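Endosialidase (Enterobacteria phage phi92, PDB 4HIZ) cleaves alpha-2,8- and alpha-2,9-linked polymers of sialic acid internally, as a phage endosialidase. Local coordinates at residues A[123-128]-A[532-537]; A[192-197]-A[251-256]; A[289-294]-A[308-313]; A[302-307]-A[321-326]. All blocks are in the same frame, centred on the assembly; numbering follows the deposited sequence.

Interaction 1: A[123-128]-A[532-537]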
loop_
_atom_site.group_PDB
_atom_site.type_symbol
_atom_site.label_atom_id
_atom_site.label_comp_id
_atom_site.label_asym_id
_atom_site.label_seq_id
_atom_site.Cartn_x
_atom_site.Cartn_y
_atom_site.Cartn_z
ATOM N N GLY A 123 -8.774 -14.466 10.944
ATOM C CA GLY A 123 -8.761 -13.138 11.559
ATOM C C GLY A 123 -7.360 -12.571 11.700
ATOM O O GLY A 123 -7.177 -11.582 12.429
ATOM N N GLN A 124 -6.371 -13.187 11.041
ATOM C CA GLN A 124 -5.032 -12.603 11.105
ATOM C C GLN A 124 -4.898 -11.402 10.201
ATOM O O GLN A 124 -4.282 -10.407 10.600
ATOM C CB GLN A 124 -3.989 -13.660 10.673
ATOM C CG GLN A 124 -3.954 -14.804 11.654
ATOM C CD GLN A 124 -2.863 -15.803 11.283
ATOM O OE1 GLN A 124 -1.691 -15.588 11.631
ATOM N NE2 GLN A 124 -3.229 -16.863 10.553
ATOM N N THR A 125 -5.423 -11.494 8.976
ATOM C CA THR A 125 -5.342 -10.391 8.018
ATOM C C THR A 125 -6.685 -10.174 7.355
ATOM O O THR A 125 -7.501 -11.102 7.254
ATOM C CB THR A 125 -4.274 -10.589 6.890
ATOM O OG1 THR A 125 -4.678 -11.629 5.981
ATOM C CG2 THR A 125 -2.874 -10.903 7.479
ATOM N N TRP A 126 -6.917 -8.920 6.944
ATOM C CA TRP A 126 -8.246 -8.462 6.556
ATOM C C TRP A 126 -8.164 -7.696 5.244
ATOM O O TRP A 126 -7.206 -6.931 5.001
ATOM C CB TRP A 126 -8.836 -7.596 7.668
ATOM C CG TRP A 126 -9.034 -8.380 8.920
ATOM C CD1 TRP A 126 -8.074 -8.737 9.821
ATOM C CD2 TRP A 126 -10.258 -8.938 9.392
ATOM N NE1 TRP A 126 -8.626 -9.482 10.837
ATOM C CE2 TRP A 126 -9.967 -9.608 10.601
ATOM C CE3 TRP A 126 -11.582 -8.937 8.908
ATOM C CZ2 TRP A 126 -10.935 -10.255 11.353
ATOM C CZ3 TRP A 126 -12.553 -9.597 9.649
ATOM C CH2 TRP A 126 -12.225 -10.258 10.857
ATOM N N SER A 127 -9.161 -7.930 4.397
ATOM C CA SER A 127 -9.226 -7.399 3.046
ATOM C C SER A 127 -9.508 -5.895 3.001
ATOM O O SER A 127 -9.822 -5.257 4.034
ATOM C CB SER A 127 -10.353 -8.090 2.281
ATOM O OG SER A 127 -11.646 -7.767 2.880
ATOM N N MET A 128 -9.425 -5.329 1.793
ATOM C CA MET A 128 -9.779 -3.923 1.598
ATOM C C MET A 128 -11.298 -3.791 1.816
ATOM O O MET A 128 -12.040 -4.767 1.636
ATOM C CB MET A 128 -9.421 -3.462 0.186
ATOM C CG MET A 128 -10.298 -4.080 -0.902
ATOM S SD MET A 128 -9.857 -3.616 -2.586
ATOM C CE MET A 128 -8.476 -4.746 -2.871
ATOM N N ARG A 532 -1.320 -22.190 13.355
ATOM C CA ARG A 532 -1.565 -21.689 12.020
ATOM C C ARG A 532 -1.085 -20.240 11.884
ATOM O O ARG A 532 -1.291 -19.609 10.831
ATOM C CB ARG A 532 -3.069 -21.732 11.711
ATOM C CG ARG A 532 -3.629 -23.117 11.255
ATOM C CD ARG A 532 -3.862 -23.995 12.451
ATOM N NE ARG A 532 -4.289 -25.380 12.146
ATOM C CZ ARG A 532 -5.542 -25.810 12.241
ATOM N NH1 ARG A 532 -6.525 -24.959 12.554
ATOM N NH2 ARG A 532 -5.814 -27.087 12.016
ATOM N N ASP A 533 -0.488 -19.687 12.939
ATOM C CA ASP A 533 -0.244 -18.248 12.937
ATOM C C ASP A 533 0.988 -17.895 12.104
ATOM O O ASP A 533 1.930 -18.704 12.000
ATOM C CB ASP A 533 -0.093 -17.707 14.372
ATOM C CG ASP A 533 -1.436 -17.636 15.124
ATOM O OD1 ASP A 533 -2.524 -17.757 14.519
ATOM O OD2 ASP A 533 -1.406 -17.388 16.350
ATOM N N PHE A 534 0.986 -16.697 11.513
ATOM C CA PHE A 534 2.186 -16.181 10.840
ATOM C C PHE A 534 2.361 -14.715 11.113
ATOM O O PHE A 534 1.401 -14.022 11.474
ATOM C CB PHE A 534 2.131 -16.445 9.295
ATOM C CG PHE A 534 0.886 -15.884 8.633
ATOM C CD1 PHE A 534 0.814 -14.523 8.296
ATOM C CD2 PHE A 534 -0.229 -16.709 8.380
ATOM C CE1 PHE A 534 -0.361 -13.973 7.716
ATOM C CE2 PHE A 534 -1.374 -16.164 7.794
ATOM C CZ PHE A 534 -1.434 -14.812 7.462
ATOM N N LYS A 535 3.608 -14.253 10.988
ATOM C CA LYS A 535 3.921 -12.829 10.984
ATOM C C LYS A 535 3.732 -12.334 9.553
ATOM O O LYS A 535 4.059 -13.037 8.595
ATOM C CB LYS A 535 5.386 -12.657 11.374
ATOM C CG LYS A 535 5.747 -11.218 11.638
ATOM C CD LYS A 535 7.194 -11.092 12.189
ATOM C CE LYS A 535 7.808 -12.462 12.595
ATOM N NZ LYS A 535 7.253 -13.098 13.836
ATOM N N TYR A 536 3.217 -11.132 9.375
ATOM C CA TYR A 536 3.079 -10.651 8.000
ATOM C C TYR A 536 4.302 -9.886 7.586
ATOM O O TYR A 536 4.619 -8.850 8.204
ATOM C CB TYR A 536 1.862 -9.755 7.919
ATOM C CG TYR A 536 1.474 -9.294 6.542
ATOM C CD1 TYR A 536 0.542 -10.010 5.782
ATOM C CD2 TYR A 536 1.997 -8.132 6.008
ATOM C CE1 TYR A 536 0.142 -9.544 4.539
ATOM C CE2 TYR A 536 1.610 -7.673 4.766
ATOM C CZ TYR A 536 0.658 -8.370 4.050
ATOM O OH TYR A 536 0.256 -7.896 2.830
ATOM N N GLY A 537 4.977 -10.334 6.526
ATOM C CA GLY A 537 6.184 -9.622 6.083
ATOM C C GLY A 537 6.147 -9.385 4.577
ATOM O O GLY A 537 7.180 -9.172 3.952
#
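One face of the Phe534 ring carries the end of the Gln124 side chain: OE1 stands 3.7 Å above the ring plane toward the rim, and NE2 comes within 3.4 Å of CE2. At the edge of the same ring, near its plane, the methyl CG2 of Thr125 lies 4.0 Å from CE1. That methyl also meets the Tyr536 ring, 3.9 Å from its CD1. The amide plane of Gln124 is turned 44° from the Phe534 ring, and its extended chain beyond CG carries the amide to the opposing backbone. There OE1 takes the N-H of Phe534 on a lone pair in the carbonyl plane (2.9 Å, 163° at the hydrogen), while NE2 bonds Asp121 O and, more weakly, Arg532 O. Glutamine suits this buried place because one amide can both accept from and donate to main chain. Thr125 offers its methyl to the rings and its hydroxyl to Asp121. The loop between strands 113-119 and 130-131 of the catalytic propeller is thus joined to the segment round strand 535-536, where Lys535 and Tyr536 pair in parallel with a strand of the second subunit and Phe534 meets Tyr518 of that subunit edge-to-face.

Interaction 2: A[192-197]-A[251-256]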
loop_
_atom_site.group_PDB
_atom_site.type_symbol
_atom_site.label_atom_id
_atom_site.label_comp_id
_atom_site.label_asym_id
_atom_site.label_seq_id
_atom_site.Cartn_x
_atom_site.Cartn_y
_atom_site.Cartn_z
ATOM N N ILE A 192 -29.481 -33.398 -12.156
ATOM C CA ILE A 192 -29.867 -32.543 -13.287
ATOM C C ILE A 192 -30.615 -33.352 -14.332
ATOM O O ILE A 192 -30.060 -34.327 -14.875
ATOM C CB ILE A 192 -28.665 -31.877 -13.946
ATOM C CG1 ILE A 192 -27.895 -31.038 -12.899
ATOM C CG2 ILE A 192 -29.137 -31.007 -15.125
ATOM C CD1 ILE A 192 -26.603 -30.349 -13.463
ATOM N N THR A 193 -31.863 -32.963 -14.618
ATOM C CA THR A 193 -32.668 -33.704 -15.603
ATOM C C THR A 193 -33.286 -32.746 -16.615
ATOM O O THR A 193 -33.715 -31.624 -16.258
ATOM C CB THR A 193 -33.792 -34.505 -14.943
ATOM O OG1 THR A 193 -34.531 -33.662 -14.064
ATOM C CG2 THR A 193 -33.228 -35.691 -14.161
ATOM N N ILE A 194 -33.328 -33.191 -17.869
ATOM C CA ILE A 194 -33.984 -32.449 -18.949
ATOM C C ILE A 194 -34.756 -33.421 -19.820
ATOM O O ILE A 194 -34.184 -34.422 -20.250
ATOM C CB ILE A 194 -32.947 -31.758 -19.850
ATOM C CG1 ILE A 194 -31.923 -31.001 -18.983
ATOM C CG2 ILE A 194 -33.654 -30.758 -20.800
ATOM C CD1 ILE A 194 -30.677 -30.564 -19.717
ATOM N N SER A 195 -36.020 -33.120 -20.118
ATOM C CA SER A 195 -36.758 -33.956 -21.074
ATOM C C SER A 195 -36.434 -33.555 -22.489
ATOM O O SER A 195 -36.255 -32.371 -22.767
ATOM C CB SER A 195 -38.269 -33.828 -20.857
ATOM O OG SER A 195 -38.553 -34.313 -19.574
ATOM N N SER A 196 -36.345 -34.544 -23.383
ATOM C CA SER A 196 -36.125 -34.267 -24.790
ATOM C C SER A 196 -37.185 -33.281 -25.278
ATOM O O SER A 196 -38.360 -33.411 -24.945
ATOM C CB SER A 196 -36.204 -35.566 -25.594
ATOM O OG SER A 196 -35.747 -35.336 -26.906
ATOM N N GLY A 197 -36.770 -32.290 -26.062
ATOM C CA GLY A 197 -37.720 -31.327 -26.595
ATOM C C GLY A 197 -37.945 -30.122 -25.686
ATOM O O GLY A 197 -38.559 -29.124 -26.102
ATOM N N SER A 251 -32.377 -35.076 -26.475
ATOM C CA SER A 251 -32.527 -36.380 -25.860
ATOM C C SER A 251 -32.972 -36.191 -24.415
ATOM O O SER A 251 -32.937 -35.074 -23.884
ATOM C CB SER A 251 -31.215 -37.186 -25.929
ATOM O OG SER A 251 -30.257 -36.699 -25.010
ATOM N N ASN A 252 -33.390 -37.279 -23.782
ATOM C CA ASN A 252 -33.683 -37.255 -22.347
ATOM C C ASN A 252 -32.366 -37.304 -21.591
ATOM O O ASN A 252 -31.573 -38.234 -21.776
ATOM C CB ASN A 252 -34.520 -38.473 -21.961
ATOM C CG ASN A 252 -35.889 -38.439 -22.598
ATOM O OD1 ASN A 252 -36.493 -37.364 -22.744
ATOM N ND2 ASN A 252 -36.371 -39.614 -23.034
ATOM N N ILE A 253 -32.125 -36.286 -20.768
ATOM C CA ILE A 253 -30.840 -36.148 -20.091
ATOM C C ILE A 253 -31.054 -36.326 -18.604
ATOM O O ILE A 253 -31.986 -35.756 -18.028
ATOM C CB ILE A 253 -30.281 -34.768 -20.398
ATOM C CG1 ILE A 253 -29.832 -34.725 -21.867
ATOM C CG2 ILE A 253 -29.126 -34.424 -19.442
ATOM C CD1 ILE A 253 -29.611 -33.302 -22.374
ATOM N N ASP A 254 -30.195 -37.119 -17.976
ATOM C CA ASP A 254 -30.201 -37.277 -16.518
ATOM C C ASP A 254 -28.772 -37.548 -16.121
ATOM O O ASP A 254 -28.200 -38.593 -16.502
ATOM C CB ASP A 254 -31.092 -38.477 -16.134
ATOM C CG ASP A 254 -31.190 -38.693 -14.608
ATOM O OD1 ASP A 254 -30.283 -38.272 -13.847
ATOM O OD2 ASP A 254 -32.179 -39.309 -14.157
ATOM N N ASN A 255 -28.164 -36.626 -15.368
ATOM C CA ASN A 255 -26.740 -36.784 -15.088
ATOM C C ASN A 255 -26.451 -37.595 -13.835
ATOM O O ASN A 255 -25.388 -37.443 -13.219
ATOM C CB ASN A 255 -26.039 -35.426 -14.996
ATOM C CG ASN A 255 -26.352 -34.689 -13.686
ATOM O OD1 ASN A 255 -27.344 -34.998 -13.011
ATOM N ND2 ASN A 255 -25.494 -33.710 -13.321
ATOM N N THR A 256 -27.382 -38.470 -13.463
ATOM C CA THR A 256 -27.172 -39.344 -12.316
ATOM C C THR A 256 -25.755 -40.000 -12.383
ATOM O O THR A 256 -25.321 -40.450 -13.449
ATOM C CB THR A 256 -28.313 -40.408 -12.263
ATOM O OG1 THR A 256 -28.101 -41.291 -11.164
ATOM C CG2 THR A 256 -28.333 -41.210 -13.521
#
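An antiparallel pair of short strands, 192-194 and 253-254, forms one margin of an eight-stranded sheet in the catalytic beta-propeller region, near bound sialic acid, and side-chain amides extend its bonding at both ends. In the middle, Ile194 and Ile253 are a hydrogen-bonded pair, with Ile194 N to Ile253 O at 2.9 Å and Ile253 N to Ile194 O at 2.8 Å. Their side chains lie side by side, the CD1 methyls 4.0 Å apart. Thr193 and Asp254 make the next, non-hydrogen-bonded pair on the other sheet face, where Thr193 CG2 rests 3.7 Å from Asp254 CG. Asn255 N reaches Ile192 O, and Asn255 OD1 takes Ile192 N at 2.8 Å from above its carbonyl plane. The asparagine CG sits between its own N and carbonyl carbon (chi1 75°), which turns OD1 back to that donor; ND2 packs on Ile192 CD1 and bonds Ser221 O. At the far end Asn252 OD1 receives Ser196 N in a nearly straight bond (2.9 Å, 172°). Asp254 OD1 closes an Asx turn with Thr256 N. Strand 253-254 is outermost within this chain; strand 192-194 lies between it and strand 200-204, where Ile192 packs on Ile203 and Ile194 on Ala201.

Interaction 3: A[289-294]-A[308-313]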
loop_
_atom_site.group_PDB
_atom_site.type_symbol
_atom_site.label_atom_id
_atom_site.label_comp_id
_atom_site.label_asym_id
_atom_site.label_seq_id
_atom_site.Cartn_x
_atom_site.Cartn_y
_atom_site.Cartn_z
ATOM N N VAL A 289 -39.599 3.707 14.779
ATOM C CA VAL A 289 -38.353 2.927 14.904
ATOM C C VAL A 289 -37.182 3.884 14.811
ATOM O O VAL A 289 -37.063 4.668 13.866
ATOM C CB VAL A 289 -38.251 1.834 13.816
ATOM C CG1 VAL A 289 -36.862 1.064 13.885
ATOM C CG2 VAL A 289 -39.398 0.826 13.974
ATOM N N THR A 290 -36.333 3.834 15.818
ATOM C CA THR A 290 -35.135 4.679 15.823
ATOM C C THR A 290 -34.047 3.955 15.041
ATOM O O THR A 290 -33.414 4.534 14.155
ATOM C CB THR A 290 -34.680 4.939 17.253
ATOM O OG1 THR A 290 -35.704 5.674 17.931
ATOM C CG2 THR A 290 -33.417 5.802 17.292
ATOM N N GLU A 291 -33.838 2.691 15.382
ATOM C CA GLU A 291 -32.820 1.866 14.711
ATOM C C GLU A 291 -33.257 0.436 14.675
ATOM O O GLU A 291 -33.845 -0.052 15.642
ATOM C CB GLU A 291 -31.442 1.891 15.439
ATOM C CG GLU A 291 -30.694 3.207 15.329
ATOM C CD GLU A 291 -29.467 3.284 16.234
ATOM O OE1 GLU A 291 -29.408 2.539 17.222
ATOM O OE2 GLU A 291 -28.541 4.070 15.960
ATOM N N THR A 292 -32.970 -0.236 13.557
ATOM C CA THR A 292 -32.921 -1.700 13.511
ATOM C C THR A 292 -31.462 -2.124 13.738
ATOM O O THR A 292 -30.518 -1.445 13.268
ATOM C CB THR A 292 -33.446 -2.271 12.177
ATOM O OG1 THR A 292 -32.727 -1.740 11.060
ATOM C CG2 THR A 292 -34.965 -1.916 11.973
ATOM N N HIS A 293 -31.289 -3.232 14.448
ATOM C CA HIS A 293 -29.974 -3.523 15.040
ATOM C C HIS A 293 -29.918 -4.970 15.460
ATOM O O HIS A 293 -30.814 -5.436 16.191
ATOM C CB HIS A 293 -29.768 -2.586 16.257
ATOM C CG HIS A 293 -28.485 -2.810 17.015
ATOM N ND1 HIS A 293 -28.382 -3.728 18.041
ATOM C CD2 HIS A 293 -27.273 -2.196 16.939
ATOM C CE1 HIS A 293 -27.164 -3.664 18.570
ATOM N NE2 HIS A 293 -26.481 -2.735 17.924
ATOM N N SER A 294 -28.910 -5.708 14.966
ATOM C CA SER A 294 -28.703 -7.122 15.313
ATOM C C SER A 294 -29.632 -8.040 14.498
ATOM O O SER A 294 -30.694 -7.618 13.993
ATOM C CB SER A 294 -28.852 -7.374 16.838
ATOM O OG SER A 294 -28.173 -8.559 17.236
ATOM N N GLY A 308 -33.305 -6.925 15.742
ATOM C CA GLY A 308 -33.579 -6.107 16.917
ATOM C C GLY A 308 -34.040 -4.712 16.513
ATOM O O GLY A 308 -33.736 -4.217 15.413
ATOM N N TYR A 309 -34.768 -4.050 17.402
ATOM C CA TYR A 309 -35.103 -2.640 17.127
ATOM C C TYR A 309 -35.445 -1.911 18.415
ATOM O O TYR A 309 -35.721 -2.536 19.463
ATOM C CB TYR A 309 -36.321 -2.520 16.164
ATOM C CG TYR A 309 -37.677 -2.631 16.879
ATOM C CD1 TYR A 309 -38.201 -3.885 17.219
ATOM C CD2 TYR A 309 -38.399 -1.492 17.210
ATOM C CE1 TYR A 309 -39.434 -4.012 17.848
ATOM C CE2 TYR A 309 -39.631 -1.606 17.871
ATOM C CZ TYR A 309 -40.128 -2.866 18.183
ATOM O OH TYR A 309 -41.350 -2.991 18.844
ATOM N N HIS A 310 -35.393 -0.593 18.347
ATOM C CA HIS A 310 -35.965 0.188 19.445
ATOM C C HIS A 310 -36.490 1.516 18.933
ATOM O O HIS A 310 -36.124 2.000 17.833
ATOM C CB HIS A 310 -34.898 0.412 20.555
ATOM C CG HIS A 310 -33.928 1.521 20.269
ATOM N ND1 HIS A 310 -32.853 1.378 19.420
ATOM C CD2 HIS A 310 -33.871 2.793 20.739
ATOM C CE1 HIS A 310 -32.164 2.513 19.383
ATOM N NE2 HIS A 310 -32.771 3.396 20.163
ATOM N N ASN A 311 -37.376 2.090 19.748
ATOM C CA ASN A 311 -37.792 3.466 19.611
ATOM C C ASN A 311 -37.189 4.186 20.805
ATOM O O ASN A 311 -37.559 3.889 21.958
ATOM C CB ASN A 311 -39.332 3.552 19.655
ATOM C CG ASN A 311 -39.815 4.901 20.192
ATOM O OD1 ASN A 311 -39.194 5.939 19.926
ATOM N ND2 ASN A 311 -40.929 4.890 20.960
ATOM N N GLY A 312 -36.251 5.109 20.547
ATOM C CA GLY A 312 -35.694 5.947 21.602
ATOM C C GLY A 312 -35.997 7.423 21.399
ATOM O O GLY A 312 -35.381 8.279 22.047
ATOM N N ASP A 313 -36.957 7.717 20.513
ATOM C CA ASP A 313 -37.271 9.088 20.099
ATOM C C ASP A 313 -38.528 9.615 20.779
ATOM O O ASP A 313 -38.615 10.804 21.114
ATOM C CB ASP A 313 -37.476 9.176 18.576
ATOM C CG ASP A 313 -36.154 9.204 17.800
ATOM O OD1 ASP A 313 -35.480 10.258 17.821
ATOM O OD2 ASP A 313 -35.782 8.189 17.151
HETATM O O HOH W 1 -32.078 -0.907 17.896
#
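Thr290 OG1 lies anti to its carbonyl carbon (chi1 -64°), toward the 308-313 segment, while CB, carried by the backbone, lies over a face of the His310 ring. His310 meets it with CG set between its own N and carbonyl carbon (chi1 80°), laying the imidazole back over the neighbouring strand. The resulting CH-pi contact puts Thr290 CB 4.1 Å from the ring centroid. The threonine hydroxyl is held twice: it donates to Asp313 OD2 at 2.6 Å, on the anti side of the carboxylate and well out of its plane, and accepts from Gly312 N at 2.7 Å. A small hydroxylated side chain fits this turn-like end, where Asn311 OD1 also binds Asp313 N in an Asx turn.

Thr290 and Glu291 both face His310, a classic beta bulge in the hairpin of strands 291-297 and 304-311 within the catalytic beta-propeller. His310 O takes Thr290 N at 2.7 Å, with only a weak bond from Glu291 N. Within the bulge, His310 N donates to Glu291 O. A water at the ring edge, in plane, bridges Glu291 O and His310 ND1. Glu291 runs beside the histidine with its carboxylate nearly perpendicular to the ring (88°), OE1 being 3.5 Å from CE1; this carboxylate is also close to Glu349. Tyr309 points to the other face from His310, and Val289 CG2 packs obliquely on its ring, 4.1 Å from Tyr309 CD2.

Interaction 4: A[302-307]-A[321-326]; sequences NYTFAV and ILYFNN. With EDO (1,2-ethanediol), chain X.
Thr304 bonds across to Asn325 at one end of the antiparallel hairpin formed by strands 304-311 and 318-324, part of a four-stranded sheet in the catalytic beta-propeller. Its CB stands 3.6 Å from Asn325 O. From there OG1, anti to the carbonyl carbon (chi1 -54°), donates to that same oxygen at 2.7 Å, the donor tilted 32° from the carbonyl plane. The other branch, CG2, turns to the Tyr323 hydroxyl, 3.4 Å from OH, and approaches that ring obliquely. A beta-branched residue with one polar and one apolar arm thus serves both neighbours. Tyr323 OH donates to Asn325 OD1, on a lone pair in the carbonyl plane, while its ring makes a cation-pi contact with Arg337.

Along the strands, Phe305 with Phe324 and Val307 with Leu322 form hydrogen-bonded pairs, separated by the non-hydrogen-bonded pair Ala306 and Tyr323. On the face bearing the phenylalanines, Phe305 CE1 stands over the Phe324 ring toward its rim, 3.5 Å from CD1; the planes are 42° apart. Val307 CG2 reaches Phe324 CE1, and Phe305 also meets Phe295 and Tyr159, so bulky apolar groups suit this buried side. The small Ala306 fits the other face, its CB touching Ile321 CD1.

At the turn joining strand 304-311 to strand 291-297, Tyr303 and Thr304 face Asp299 in a G1 beta bulge. A water donates to both Asn302 O and Asn325 O. Asn326 OD1 is held by Ser329 N, leaving ND2 to bond O2 of a 1,2-ethanediol, probably from the crystallisation liquor, at 3.1 Å.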
loop_
_atom_site.group_PDB
_atom_site.type_symbol
_atom_site.label_atom_id
_atom_site.label_comp_id
_atom_site.label_asym_id
_atom_site.label_seq_id
_atom_site.Cartn_x
_atom_site.Cartn_y
_atom_site.Cartn_z
ATOM N N ASN A 302 -36.502 -22.643 7.091
ATOM C CA ASN A 302 -37.796 -21.990 6.917
ATOM C C ASN A 302 -37.721 -20.478 6.930
ATOM O O ASN A 302 -38.761 -19.798 6.869
ATOM C CB ASN A 302 -38.762 -22.499 7.971
ATOM C CG ASN A 302 -39.092 -23.966 7.755
ATOM O OD1 ASN A 302 -39.546 -24.352 6.676
ATOM N ND2 ASN A 302 -38.812 -24.798 8.754
ATOM N N TYR A 303 -36.482 -19.972 6.969
ATOM C CA TYR A 303 -36.225 -18.537 6.858
ATOM C C TYR A 303 -36.951 -17.787 7.958
ATOM O O TYR A 303 -37.580 -16.747 7.738
ATOM C CB TYR A 303 -36.574 -17.999 5.464
ATOM C CG TYR A 303 -35.642 -18.586 4.441
ATOM C CD1 TYR A 303 -35.910 -19.837 3.881
ATOM C CD2 TYR A 303 -34.463 -17.929 4.085
ATOM C CE1 TYR A 303 -35.061 -20.413 2.973
ATOM C CE2 TYR A 303 -33.576 -18.509 3.176
ATOM C CZ TYR A 303 -33.886 -19.751 2.623
ATOM O OH TYR A 303 -33.018 -20.347 1.723
ATOM N N THR A 304 -36.863 -18.330 9.156
ATOM C CA THR A 304 -37.400 -17.635 10.335
ATOM C C THR A 304 -36.249 -16.924 11.037
ATOM O O THR A 304 -35.267 -17.549 11.419
ATOM C CB THR A 304 -38.057 -18.658 11.320
ATOM O OG1 THR A 304 -39.054 -19.450 10.629
ATOM C CG2 THR A 304 -38.735 -17.924 12.454
ATOM N N PHE A 305 -36.355 -15.612 11.187
ATOM C CA PHE A 305 -35.291 -14.856 11.855
ATOM C C PHE A 305 -35.850 -13.637 12.570
ATOM O O PHE A 305 -37.020 -13.284 12.416
ATOM C CB PHE A 305 -34.133 -14.517 10.892
ATOM C CG PHE A 305 -34.486 -13.621 9.702
ATOM C CD1 PHE A 305 -34.903 -12.291 9.867
ATOM C CD2 PHE A 305 -34.242 -14.077 8.406
ATOM C CE1 PHE A 305 -35.153 -11.467 8.747
ATOM C CE2 PHE A 305 -34.459 -13.248 7.277
ATOM C CZ PHE A 305 -34.929 -11.959 7.429
ATOM N N ALA A 306 -35.013 -13.010 13.386
ATOM C CA ALA A 306 -35.448 -11.852 14.137
ATOM C C ALA A 306 -34.421 -10.725 13.935
ATOM O O ALA A 306 -33.218 -10.984 13.795
ATOM C CB ALA A 306 -35.579 -12.177 15.617
ATOM N N VAL A 307 -34.909 -9.486 13.944
ATOM C CA VAL A 307 -34.051 -8.292 13.837
ATOM C C VAL A 307 -34.337 -7.454 15.080
ATOM O O VAL A 307 -35.495 -7.320 15.467
ATOM C CB VAL A 307 -34.461 -7.500 12.584
ATOM C CG1 VAL A 307 -33.960 -6.046 12.609
ATOM C CG2 VAL A 307 -34.048 -8.257 11.300
ATOM N N ILE A 321 -37.940 -7.076 19.213
ATOM C CA ILE A 321 -37.531 -7.695 17.958
ATOM C C ILE A 321 -38.601 -7.541 16.890
ATOM O O ILE A 321 -39.789 -7.415 17.192
ATOM C CB ILE A 321 -37.203 -9.189 18.151
ATOM C CG1 ILE A 321 -38.470 -10.022 18.477
ATOM C CG2 ILE A 321 -36.101 -9.348 19.251
ATOM C CD1 ILE A 321 -38.170 -11.521 18.599
ATOM N N LEU A 322 -38.168 -7.548 15.639
ATOM C CA LEU A 322 -39.071 -7.778 14.520
ATOM C C LEU A 322 -38.902 -9.245 14.165
ATOM O O LEU A 322 -37.808 -9.679 13.753
ATOM C CB LEU A 322 -38.693 -6.899 13.327
ATOM C CG LEU A 322 -38.556 -5.393 13.664
ATOM C CD1 LEU A 322 -38.213 -4.633 12.397
ATOM C CD2 LEU A 322 -39.855 -4.811 14.300
ATOM N N TYR A 323 -39.983 -10.012 14.303
ATOM C CA TYR A 323 -39.929 -11.447 14.093
ATOM C C TYR A 323 -40.518 -11.807 12.719
ATOM O O TYR A 323 -41.676 -11.510 12.439
ATOM C CB TYR A 323 -40.679 -12.165 15.237
ATOM C CG TYR A 323 -40.886 -13.637 14.987
ATOM C CD1 TYR A 323 -39.919 -14.563 15.307
ATOM C CD2 TYR A 323 -42.068 -14.087 14.411
ATOM C CE1 TYR A 323 -40.130 -15.914 15.050
ATOM C CE2 TYR A 323 -42.276 -15.411 14.149
ATOM C CZ TYR A 323 -41.319 -16.323 14.468
ATOM O OH TYR A 323 -41.597 -17.661 14.182
ATOM N N PHE A 324 -39.700 -12.409 11.860
ATOM C CA PHE A 324 -40.088 -12.743 10.489
ATOM C C PHE A 324 -40.313 -14.247 10.436
ATOM O O PHE A 324 -39.386 -15.039 10.598
ATOM C CB PHE A 324 -38.948 -12.410 9.520
ATOM C CG PHE A 324 -38.720 -10.951 9.312
ATOM C CD1 PHE A 324 -38.053 -10.176 10.285
ATOM C CD2 PHE A 324 -39.140 -10.350 8.130
ATOM C CE1 PHE A 324 -37.828 -8.830 10.070
ATOM C CE2 PHE A 324 -38.910 -8.984 7.902
ATOM C CZ PHE A 324 -38.228 -8.228 8.877
ATOM N N ASN A 325 -41.557 -14.668 10.206
ATOM C CA ASN A 325 -41.843 -16.088 10.272
ATOM C C ASN A 325 -41.301 -16.868 9.064
ATOM O O ASN A 325 -40.876 -18.036 9.196
ATOM C CB ASN A 325 -43.355 -16.297 10.438
ATOM C CG ASN A 325 -43.678 -17.733 10.791
ATOM O OD1 ASN A 325 -43.264 -18.229 11.854
ATOM N ND2 ASN A 325 -44.362 -18.426 9.892
ATOM N N ASN A 326 -41.295 -16.212 7.901
ATOM C CA ASN A 326 -40.758 -16.802 6.685
ATOM C C ASN A 326 -40.382 -15.681 5.756
ATOM O O ASN A 326 -41.188 -15.202 4.967
ATOM C CB ASN A 326 -41.775 -17.720 6.020
ATOM C CG ASN A 326 -41.221 -18.410 4.758
ATOM O OD1 ASN A 326 -40.190 -18.016 4.170
ATOM N ND2 ASN A 326 -41.951 -19.421 4.309
HETATM C C1 EDO X . -38.432 -21.961 2.390
HETATM O O1 EDO X . -38.816 -22.646 1.182
HETATM C C2 EDO X . -39.543 -21.037 2.870
HETATM O O2 EDO X . -40.811 -21.526 2.419
HETATM O O HOH W 2 -41.474 -20.372 7.716
#

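Interactions 3 and 4 share strand 304-311 and lie in one four-stranded sheet, their centres 16 Å apart. They touch directly: Tyr309 CD1 packs 3.5 Å from Leu322 CD2, and Thr292 CB 3.8 Å from Val307 CG1. Interaction 1 joins two parts of the chain far apart in sequence, between which the other three contacts fall; its nearest atoms are about 17 Å from interaction 3 and about 21 Å from interaction 4. The centre of interaction 2 lies 38 to 51 Å from those of the other three. Its Ile253 and Ile192 side chains are about 8 and 9 Å from bound sialic acid units, near but not in contact.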